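PDB 5BZA: beta-N-acetylhexosaminidase from Thermotoga neapolitana, which probably hydrolyses terminal non-reducing N-acetyl-D-hexosamine residues from N-acetyl-beta-D-hexosaminides, as a zinc-binding member of glycoside hydrolase family 3. Local coordinates for residues V455-S458 against F459-L462; S419-S422 against D423-Y427; V23-K26 against Y27-A30; S257-E260 against A261-F265. One frame throughout, in Å; residues are numbered along the deposited sequence.

Contact 1 (V455-S458 against F459-L462)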
loop_
_atom_site.group_PDB
_atom_site.type_symbol
_atom_site.label_atom_id
_atom_site.label_comp_id
_atom_site.label_asym_id
_atom_site.label_seq_id
_atom_site.Cartn_x
_atom_site.Cartn_y
_atom_site.Cartn_z
ATOM N N VAL B 455 -17.021 -0.459 -11.274
ATOM C CA VAL B 455 -17.810 -1.543 -11.826
ATOM C C VAL B 455 -18.740 -2.147 -10.752
ATOM O O VAL B 455 -19.949 -2.279 -10.951
ATOM C CB VAL B 455 -16.869 -2.589 -12.404
ATOM C CG1 VAL B 455 -17.634 -3.791 -12.933
ATOM C CG2 VAL B 455 -16.024 -1.943 -13.472
ATOM N N TYR B 456 -18.159 -2.428 -9.581
ATOM C CA TYR B 456 -18.886 -2.927 -8.402
ATOM C C TYR B 456 -20.052 -1.990 -8.115
ATOM O O TYR B 456 -21.220 -2.417 -7.996
ATOM C CB TYR B 456 -17.908 -3.005 -7.215
ATOM C CG TYR B 456 -18.458 -3.317 -5.843
ATOM C CD1 TYR B 456 -19.082 -2.334 -5.073
ATOM C CD2 TYR B 456 -18.284 -4.580 -5.286
ATOM C CE1 TYR B 456 -19.557 -2.615 -3.790
ATOM C CE2 TYR B 456 -18.742 -4.878 -3.998
ATOM C CZ TYR B 456 -19.368 -3.889 -3.251
ATOM O OH TYR B 456 -19.812 -4.184 -1.988
ATOM N N LYS B 457 -19.761 -0.694 -8.084
ATOM C CA LYS B 457 -20.819 0.261 -7.791
ATOM C C LYS B 457 -21.863 0.316 -8.914
ATOM O O LYS B 457 -23.053 0.534 -8.653
ATOM C CB LYS B 457 -20.241 1.654 -7.550
ATOM C CG LYS B 457 -19.596 1.801 -6.189
ATOM C CD LYS B 457 -20.622 1.549 -5.075
ATOM C CE LYS B 457 -19.971 1.384 -3.710
ATOM N NZ LYS B 457 -20.981 1.290 -2.626
ATOM N N SER B 458 -21.438 0.075 -10.156
ATOM C CA SER B 458 -22.388 0.118 -11.275
ATOM C C SER B 458 -23.352 -1.073 -11.151
ATOM O O SER B 458 -24.563 -0.909 -11.380
ATOM C CB SER B 458 -21.659 0.160 -12.628
ATOM O OG SER B 458 -21.299 -1.118 -13.128
ATOM N N PHE B 459 -22.848 -2.240 -10.725
ATOM C CA PHE B 459 -23.744 -3.380 -10.521
ATOM C C PHE B 459 -24.714 -3.076 -9.383
ATOM O O PHE B 459 -25.921 -3.384 -9.468
ATOM C CB PHE B 459 -22.966 -4.673 -10.258
ATOM C CG PHE B 459 -22.099 -5.089 -11.403
ATOM C CD1 PHE B 459 -22.514 -4.883 -12.717
ATOM C CD2 PHE B 459 -20.864 -5.661 -11.182
ATOM C CE1 PHE B 459 -21.720 -5.244 -13.772
ATOM C CE2 PHE B 459 -20.055 -6.040 -12.242
ATOM C CZ PHE B 459 -20.484 -5.836 -13.542
ATOM N N GLN B 460 -24.201 -2.461 -8.321
ATOM C CA GLN B 460 -25.067 -2.105 -7.190
ATOM C C GLN B 460 -26.199 -1.175 -7.602
ATOM O O GLN B 460 -27.372 -1.361 -7.209
ATOM C CB GLN B 460 -24.264 -1.439 -6.075
ATOM C CG GLN B 460 -23.560 -2.402 -5.124
ATOM C CD GLN B 460 -23.017 -1.698 -3.887
ATOM O OE1 GLN B 460 -22.671 -0.514 -3.936
ATOM N NE2 GLN B 460 -22.946 -2.429 -2.761
ATOM N N HIS B 461 -25.843 -0.185 -8.413
ATOM C CA HIS B 461 -26.795 0.826 -8.851
ATOM C C HIS B 461 -27.820 0.206 -9.771
ATOM O O HIS B 461 -29.007 0.496 -9.691
ATOM C CB HIS B 461 -26.074 1.989 -9.533
ATOM C CG HIS B 461 -25.813 3.134 -8.605
ATOM N ND1 HIS B 461 -26.781 4.060 -8.274
ATOM C CD2 HIS B 461 -24.702 3.497 -7.922
ATOM C CE1 HIS B 461 -26.286 4.923 -7.406
ATOM N NE2 HIS B 461 -25.021 4.610 -7.183
ATOM N N LEU B 462 -27.330 -0.675 -10.626
ATOM C CA LEU B 462 -28.156 -1.395 -11.561
ATOM C C LEU B 462 -29.239 -2.137 -10.830
ATOM O O LEU B 462 -30.423 -1.976 -11.147
ATOM C CB LEU B 462 -27.301 -2.367 -12.365
ATOM C CG LEU B 462 -27.951 -3.073 -13.544
ATOM C CD1 LEU B 462 -28.485 -2.005 -14.501
ATOM C CD2 LEU B 462 -26.929 -3.958 -14.255
#
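On the helix 452-463 of the C-terminal domain, Lys457 and Gln460 run side by side and join through their polar ends. Lys457 NZ donates to Gln460 OE1 at 2.8 Å, tilted 15° from the amide plane. The lysine chain is bent at chi2 (-60°), bringing CD and CE as well as NZ against that oxygen. The ammonium also forms salt bridges with Asp47 and the zinc-site residue Glu330, so OE1 shares it with at least two carboxylate oxygens. The side chain of zinc-binding His461 lies about 3 Å from a bound cadmium ion. At the other end of the Gln460 amide, NE2 lies 3.5 Å from Tyr456 CE1, with ring and amide planes 50° apart, while the tyrosine hydroxyl bonds to Asp47. Asp47 belongs to the family 3 N-terminal domain, so these bonds tie the two domains together. One turn of alpha-helical bonding links the segments, from Phe459 N to Val455 O (2.9 Å) through Leu462 N to Ser458 O. Val455 O also accepts from Ser458 OG at 2.8 Å, on an in-plane lone pair, so two donors grip it. The same oxygen sits over one face of the Phe459 ring, whose CE2 touches Val455 CG1 at 3.4 Å.

Contact 2 (S419-S422 against D423-Y427)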
loop_
_atom_site.group_PDB
_atom_site.type_symbol
_atom_site.label_atom_id
_atom_site.label_comp_id
_atom_site.label_asym_id
_atom_site.label_seq_id
_atom_site.Cartn_x
_atom_site.Cartn_y
_atom_site.Cartn_z
ATOM N N SER B 419 -24.964 -3.917 -33.118
ATOM C CA SER B 419 -25.588 -5.167 -33.577
ATOM C C SER B 419 -26.192 -5.999 -32.448
ATOM O O SER B 419 -27.083 -6.824 -32.692
ATOM C CB SER B 419 -24.576 -6.055 -34.314
ATOM O OG SER B 419 -23.782 -5.326 -35.231
ATOM N N LEU B 420 -25.686 -5.829 -31.223
ATOM C CA LEU B 420 -26.177 -6.627 -30.103
ATOM C C LEU B 420 -27.677 -6.342 -29.861
ATOM O O LEU B 420 -28.174 -5.237 -30.116
ATOM C CB LEU B 420 -25.344 -6.347 -28.838
ATOM C CG LEU B 420 -23.844 -6.654 -28.985
ATOM C CD1 LEU B 420 -23.050 -6.176 -27.773
ATOM C CD2 LEU B 420 -23.567 -8.126 -29.312
ATOM N N PRO B 421 -28.419 -7.359 -29.421
ATOM C CA PRO B 421 -29.865 -7.223 -29.213
ATOM C C PRO B 421 -30.194 -6.134 -28.208
ATOM O O PRO B 421 -29.921 -6.262 -27.005
ATOM C CB PRO B 421 -30.285 -8.602 -28.693
ATOM C CG PRO B 421 -29.027 -9.280 -28.285
ATOM C CD PRO B 421 -27.931 -8.718 -29.129
ATOM N N SER B 422 -30.777 -5.060 -28.698
ATOM C CA SER B 422 -31.109 -3.920 -27.864
ATOM C C SER B 422 -32.026 -4.256 -26.686
ATOM O O SER B 422 -32.039 -3.568 -25.668
ATOM C CB SER B 422 -31.779 -2.850 -28.743
ATOM O OG SER B 422 -32.571 -1.970 -27.960
ATOM N N ASP B 423 -32.792 -5.317 -26.815
ATOM C CA ASP B 423 -33.764 -5.634 -25.788
ATOM C C ASP B 423 -33.116 -6.238 -24.510
ATOM O O ASP B 423 -33.683 -6.221 -23.410
ATOM C CB ASP B 423 -34.796 -6.580 -26.367
ATOM C CG ASP B 423 -36.196 -6.206 -25.958
ATOM O OD1 ASP B 423 -36.472 -4.987 -25.892
ATOM O OD2 ASP B 423 -37.017 -7.117 -25.696
ATOM N N ARG B 424 -31.906 -6.755 -24.647
ATOM C CA ARG B 424 -31.360 -7.512 -23.545
ATOM C C ARG B 424 -29.846 -7.273 -23.444
ATOM O O ARG B 424 -29.077 -8.121 -22.938
ATOM C CB ARG B 424 -31.724 -8.984 -23.718
ATOM C CG ARG B 424 -31.415 -9.549 -25.085
ATOM C CD ARG B 424 -32.010 -10.939 -25.285
ATOM N NE ARG B 424 -31.669 -11.457 -26.608
ATOM C CZ ARG B 424 -32.373 -11.233 -27.713
ATOM N NH1 ARG B 424 -33.492 -10.521 -27.645
ATOM N NH2 ARG B 424 -31.954 -11.737 -28.873
ATOM N N THR B 425 -29.420 -6.092 -23.897
ATOM C CA THR B 425 -28.010 -5.735 -23.786
ATOM C C THR B 425 -27.923 -4.482 -22.946
ATOM O O THR B 425 -28.730 -3.568 -23.093
ATOM C CB THR B 425 -27.333 -5.502 -25.132
ATOM O OG1 THR B 425 -27.376 -6.708 -25.887
ATOM C CG2 THR B 425 -25.869 -5.088 -24.933
ATOM N N ILE B 426 -26.976 -4.477 -22.010
ATOM C CA ILE B 426 -26.692 -3.291 -21.216
ATOM C C ILE B 426 -25.293 -2.860 -21.563
ATOM O O ILE B 426 -24.351 -3.679 -21.530
ATOM C CB ILE B 426 -26.831 -3.553 -19.711
ATOM C CG1 ILE B 426 -28.217 -4.133 -19.418
ATOM C CG2 ILE B 426 -26.662 -2.259 -18.927
ATOM C CD1 ILE B 426 -28.512 -4.302 -17.943
ATOM N N TYR B 427 -25.176 -1.578 -21.922
ATOM C CA TYR B 427 -23.908 -1.002 -22.318
ATOM C C TYR B 427 -23.283 -0.320 -21.124
ATOM O O TYR B 427 -23.862 0.617 -20.542
ATOM C CB TYR B 427 -24.081 -0.003 -23.477
ATOM C CG TYR B 427 -24.506 -0.702 -24.731
ATOM C CD1 TYR B 427 -23.557 -1.307 -25.548
ATOM C CD2 TYR B 427 -25.851 -0.791 -25.089
ATOM C CE1 TYR B 427 -23.920 -1.990 -26.669
ATOM C CE2 TYR B 427 -26.240 -1.476 -26.247
ATOM C CZ TYR B 427 -25.267 -2.068 -27.024
ATOM O OH TYR B 427 -25.612 -2.742 -28.174
HETATM O O HOH W 1 -29.918 -1.667 -24.871
#
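Leu420 sets its CB 3.6 Å from Thr425 OG1 and 3.7 Å from Tyr427 OH, starting a tight connection between the helix 411-418 and the strand 425-429 of the C-terminal domain's mixed sheet. Its CD1 reaches Thr425 CG2, while the Tyr427 hydroxyl is bonded to the carbonyl of His417, at the end of the preceding helix. Pro421 opens a type I beta turn that closes at Arg424, whose N donates to Pro421 O at 3.1 Å with a nearly straight N-H...O angle of 168°. Thr425 OG1 donates to the same oxygen at 2.8 Å. The two donors arrive from opposite faces of the carbonyl plane, both well out of it. Thr425 can make this bond because OG1 stands beside its own backbone N (chi1 -62°). The proline also carries the guanidinium of Arg424: Pro421 CB lies over the centre of one face, 3.5 Å from CZ. Arg424 CG sits between the backbone N and carbonyl carbon (chi1 50°), and the extended chain beyond it lays the flat group across the pyrrolidine, where NE forms a salt bridge with Asp396. Were Arg424 shortened to alanine, Asp396 would probably lose this partner and the proline ring the flat group lying across it. Ser422, at the second turn position, joins the strand through a water that donates to Ser422 O and Thr425 O. Of the two bonds to Pro421 O, the one from Arg424 N closes the turn, while Thr425 OG1 and the water tie the turn to Thr425, where the strand begins.

Contact 3 (V23-K26 against Y27-A30)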
loop_
_atom_site.group_PDB
_atom_site.type_symbol
_atom_site.label_atom_id
_atom_site.label_comp_id
_atom_site.label_asym_id
_atom_site.label_seq_id
_atom_site.Cartn_x
_atom_site.Cartn_y
_atom_site.Cartn_z
ATOM N N VAL B 23 -25.810 -8.231 10.198
ATOM C CA VAL B 23 -25.289 -8.553 11.539
ATOM C C VAL B 23 -24.793 -7.298 12.223
ATOM O O VAL B 23 -25.138 -7.048 13.374
ATOM C CB VAL B 23 -24.158 -9.582 11.510
ATOM C CG1 VAL B 23 -23.513 -9.711 12.893
ATOM C CG2 VAL B 23 -24.682 -10.893 11.029
ATOM N N ILE B 24 -24.026 -6.487 11.488
ATOM C CA ILE B 24 -23.462 -5.270 12.072
ATOM C C ILE B 24 -24.577 -4.354 12.540
ATOM O O ILE B 24 -24.525 -3.807 13.650
ATOM C CB ILE B 24 -22.569 -4.523 11.076
ATOM C CG1 ILE B 24 -21.259 -5.269 10.877
ATOM C CG2 ILE B 24 -22.206 -3.165 11.596
ATOM C CD1 ILE B 24 -20.346 -4.630 9.818
ATOM N N GLN B 25 -25.616 -4.224 11.716
ATOM C CA GLN B 25 -26.714 -3.307 12.047
ATOM C C GLN B 25 -27.614 -3.855 13.144
ATOM O O GLN B 25 -28.141 -3.104 13.962
ATOM C CB GLN B 25 -27.527 -2.957 10.799
ATOM C CG GLN B 25 -26.812 -1.944 9.936
ATOM C CD GLN B 25 -27.599 -1.498 8.699
ATOM O OE1 GLN B 25 -28.282 -2.290 8.044
ATOM N NE2 GLN B 25 -27.495 -0.221 8.383
ATOM N N LYS B 26 -27.809 -5.160 13.165
ATOM C CA LYS B 26 -28.606 -5.769 14.219
ATOM C C LYS B 26 -27.909 -5.747 15.588
ATOM O O LYS B 26 -28.534 -5.375 16.574
ATOM C CB LYS B 26 -28.983 -7.206 13.866
ATOM C CG LYS B 26 -29.938 -7.827 14.913
ATOM C CD LYS B 26 -30.408 -9.217 14.496
ATOM C CE LYS B 26 -31.410 -9.757 15.510
ATOM N NZ LYS B 26 -32.023 -11.048 15.084
ATOM N N TYR B 27 -26.630 -6.132 15.654
ATOM C CA TYR B 27 -25.970 -6.311 16.955
ATOM C C TYR B 27 -25.051 -5.189 17.405
ATOM O O TYR B 27 -24.696 -5.127 18.583
ATOM C CB TYR B 27 -25.192 -7.623 16.950
ATOM C CG TYR B 27 -26.100 -8.803 16.757
ATOM C CD1 TYR B 27 -26.832 -9.327 17.814
ATOM C CD2 TYR B 27 -26.305 -9.341 15.486
ATOM C CE1 TYR B 27 -27.689 -10.421 17.615
ATOM C CE2 TYR B 27 -27.145 -10.420 15.287
ATOM C CZ TYR B 27 -27.829 -10.953 16.346
ATOM O OH TYR B 27 -28.674 -12.024 16.110
ATOM N N ARG B 28 -24.663 -4.324 16.475
ATOM C CA ARG B 28 -23.757 -3.203 16.757
ATOM C C ARG B 28 -22.473 -3.692 17.504
ATOM O O ARG B 28 -22.150 -3.199 18.598
ATOM C CB ARG B 28 -24.467 -2.139 17.613
ATOM C CG ARG B 28 -25.812 -1.622 17.081
ATOM C CD ARG B 28 -25.725 -0.965 15.717
ATOM N NE ARG B 28 -27.066 -0.740 15.153
ATOM C CZ ARG B 28 -27.313 -0.124 13.995
ATOM N NH1 ARG B 28 -26.304 0.360 13.277
ATOM N NH2 ARG B 28 -28.567 0.011 13.560
ATOM N N PRO B 29 -21.719 -4.638 16.911
ATOM C CA PRO B 29 -20.450 -4.960 17.568
ATOM C C PRO B 29 -19.576 -3.738 17.596
ATOM O O PRO B 29 -19.576 -3.002 16.596
ATOM C CB PRO B 29 -19.834 -6.033 16.671
ATOM C CG PRO B 29 -20.481 -5.785 15.313
ATOM C CD PRO B 29 -21.864 -5.315 15.614
ATOM N N ALA B 30 -18.818 -3.541 18.667
ATOM C CA ALA B 30 -17.998 -2.355 18.774
ATOM C C ALA B 30 -16.704 -2.529 17.987
ATOM O O ALA B 30 -16.085 -1.530 17.572
ATOM C CB ALA B 30 -17.695 -2.046 20.243
#
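Tyr27 N donates to Val23 O at 2.9 Å with an N-H...O angle of 166°, one of the last regular bonds of the helix 18-27 in the N-terminal TIM-barrel-type domain. The next, from Arg28 N to Ile24 O, is equally short but more bent, at 138°. Arg28 then leaves the helix with positive phi, and Pro29 carries the chain on toward the barrel strand 31-34. Pro29 CD rests 3.6 Å from Ile24 O, so the Pro29 ring and the Arg28 N-H approach the same oxygen.

Among the side chains, Lys26 and Tyr27 lie side by side and point the same way. The extended methylene chain of Lys26, with CG anti to the backbone N (chi1 -175°), follows the aromatic ring from CD2 toward OH. Its CG makes a CH-pi contact over the face, 4.0 Å from the ring centroid, and CD packs against CE2 and CZ. Val23 CG1 meets Tyr27 CD2 at 3.8 Å, while Val23 O sits at the ring edge. Farther out, Tyr285 stacks edge-to-face with Tyr27, and Leu281 and Pro282 join it in packing the helix 18-27 against the helix 281-293. Cutting Tyr27 back to an alanine is likely to leave a gap facing the helix 281-293 and the Lys26 chain without the ring it lies along. On another side of the helix, the Arg28 chain bends at chi2 and folds back over the last turn, placing the centre of one guanidinium face against Gln25 CA, 3.8 Å from the plane.

Contact 4 (S257-E260 against A261-F265)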
loop_
_atom_site.group_PDB
_atom_site.type_symbol
_atom_site.label_atom_id
_atom_site.label_comp_id
_atom_site.label_asym_id
_atom_site.label_seq_id
_atom_site.Cartn_x
_atom_site.Cartn_y
_atom_site.Cartn_z
ATOM N N SER B 257 -17.807 -25.072 26.082
ATOM C CA SER B 257 -18.976 -24.711 25.322
ATOM C C SER B 257 -18.906 -23.214 25.097
ATOM O O SER B 257 -18.179 -22.512 25.834
ATOM C CB SER B 257 -20.257 -25.087 26.070
ATOM O OG SER B 257 -20.505 -24.201 27.161
ATOM N N VAL B 258 -19.631 -22.730 24.084
ATOM C CA VAL B 258 -19.747 -21.301 23.834
ATOM C C VAL B 258 -20.175 -20.609 25.128
ATOM O O VAL B 258 -19.619 -19.574 25.533
ATOM C CB VAL B 258 -20.807 -20.951 22.717
ATOM C CG1 VAL B 258 -21.098 -19.455 22.719
ATOM C CG2 VAL B 258 -20.352 -21.413 21.322
ATOM N N GLU B 259 -21.164 -21.205 25.782
ATOM C CA GLU B 259 -21.727 -20.621 26.987
ATOM C C GLU B 259 -20.606 -20.554 28.067
ATOM O O GLU B 259 -20.468 -19.553 28.792
ATOM C CB GLU B 259 -22.919 -21.466 27.456
ATOM C CG GLU B 259 -23.734 -20.873 28.596
ATOM C CD GLU B 259 -24.481 -21.934 29.414
ATOM O OE1 GLU B 259 -23.824 -22.920 29.870
ATOM O OE2 GLU B 259 -25.730 -21.810 29.540
ATOM N N GLU B 260 -19.786 -21.603 28.136
ATOM C CA GLU B 260 -18.675 -21.654 29.094
ATOM C C GLU B 260 -17.609 -20.583 28.745
ATOM O O GLU B 260 -17.150 -19.823 29.616
ATOM C CB GLU B 260 -18.054 -23.064 29.126
ATOM C CG GLU B 260 -18.840 -24.151 29.912
ATOM C CD GLU B 260 -18.284 -25.560 29.638
ATOM O OE1 GLU B 260 -17.643 -25.707 28.575
ATOM O OE2 GLU B 260 -18.457 -26.519 30.448
ATOM N N ALA B 261 -17.219 -20.524 27.473
ATOM C CA ALA B 261 -16.247 -19.520 27.010
ATOM C C ALA B 261 -16.683 -18.102 27.367
ATOM O O ALA B 261 -15.910 -17.312 27.932
ATOM C CB ALA B 261 -16.037 -19.643 25.517
ATOM N N VAL B 262 -17.935 -17.785 27.058
ATOM C CA VAL B 262 -18.469 -16.465 27.371
ATOM C C VAL B 262 -18.475 -16.176 28.875
ATOM O O VAL B 262 -17.977 -15.099 29.309
ATOM C CB VAL B 262 -19.864 -16.298 26.771
ATOM C CG1 VAL B 262 -20.508 -15.005 27.237
ATOM C CG2 VAL B 262 -19.740 -16.306 25.240
ATOM N N ARG B 263 -19.038 -17.121 29.652
ATOM C CA ARG B 263 -19.149 -16.979 31.112
ATOM C C ARG B 263 -17.779 -16.809 31.734
ATOM O O ARG B 263 -17.535 -15.870 32.479
ATOM C CB ARG B 263 -19.806 -18.201 31.784
ATOM C CG ARG B 263 -20.181 -17.930 33.270
ATOM C CD ARG B 263 -20.546 -19.192 34.102
ATOM N NE ARG B 263 -21.104 -20.262 33.280
ATOM C CZ ARG B 263 -20.428 -21.353 32.911
ATOM N NH1 ARG B 263 -19.164 -21.560 33.328
ATOM N NH2 ARG B 263 -21.030 -22.254 32.137
ATOM N N PHE B 264 -16.892 -17.752 31.442
ATOM C CA PHE B 264 -15.581 -17.732 32.067
ATOM C C PHE B 264 -14.855 -16.428 31.687
ATOM O O PHE B 264 -14.336 -15.737 32.562
ATOM C CB PHE B 264 -14.745 -18.946 31.660
ATOM C CG PHE B 264 -15.073 -20.220 32.421
ATOM C CD1 PHE B 264 -15.360 -20.179 33.773
ATOM C CD2 PHE B 264 -15.091 -21.461 31.761
ATOM C CE1 PHE B 264 -15.644 -21.357 34.475
ATOM C CE2 PHE B 264 -15.388 -22.633 32.434
ATOM C CZ PHE B 264 -15.655 -22.592 33.813
ATOM N N PHE B 265 -14.831 -16.090 30.396
ATOM C CA PHE B 265 -14.077 -14.912 29.982
ATOM C C PHE B 265 -14.583 -13.647 30.680
ATOM O O PHE B 265 -13.792 -12.869 31.221
ATOM C CB PHE B 265 -14.142 -14.748 28.466
ATOM C CG PHE B 265 -13.528 -13.471 27.965
ATOM C CD1 PHE B 265 -12.151 -13.340 27.841
ATOM C CD2 PHE B 265 -14.336 -12.388 27.629
ATOM C CE1 PHE B 265 -11.598 -12.144 27.364
ATOM C CE2 PHE B 265 -13.779 -11.195 27.147
ATOM C CZ PHE B 265 -12.417 -11.077 27.012
#
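Glu260 and Ala261 each bond back to Ser257, the N-cap of the helix 258-268 in the TIM-barrel-type domain, where Ser257 and Glu260 form a capping box. Its two reciprocal hydrogen bonds run from Glu260 N to Ser257 OG at 2.9 Å and from Ser257 N to Glu260 OE1 at 2.6 Å. The carboxylate oxygen is met on its anti side, 27° out of the carboxylate plane; the negative charge is probably stabilised by the N-terminal end of the helix.

Backbone bonds continue the capped turn. Ala261 N reaches Ser257 O at 2.7 Å in a nearly straight bond, and Val262, Arg263 and Phe264 follow with donors to Val258, Glu259 and Glu260.

The charged contact is looser. Glu259 OE1 and Arg263 NH2 make a long salt bridge of 3.7 Å, the oxygen at the edge of the guanidinium but the two planes 68° apart. The other carboxylate oxygen of Glu259 pairs with Lys290 on the helix 281-293, its stronger partner.

Apolar packing is light between the segments: Val258 CG1 stands 4.3 Å from Val262 CG2, and both valines turn to the helix 281-293, touching Tyr284 and Leu288.

The guanidinium packs separately. Arg263 is bent at chi3 (-28°), which brings the group back over the turn; NH2 touches Glu260 CG at 3.7 Å, and NH1 lies 3.6 Å above one face of the Phe264 ring, toward its rim.

Overall arrangement
Along the chain the order is contact 3, contact 4, contact 2 and contact 1. Contacts 3 and 4 belong to the N-terminal TIM-barrel-type domain, their centres about 20 Å apart; without touching, both pack on the helix 281-293. Contacts 1 and 2 lie in the C-terminal domain, about 18 Å apart between centres, and meet directly where Leu462 of the helix 452-463 packs on Ile426 of the strand 425-429. Between the domains the distances grow, to about 57 Å between the centres of contacts 2 and 4. Contact 1 bonds across to Asp47 of the N-terminal domain, with contact 3 about 25 Å away between centres, while contacts 2, 3 and 4 lie respectively at a turn into a strand, a helix C-terminus and a helix N-terminus.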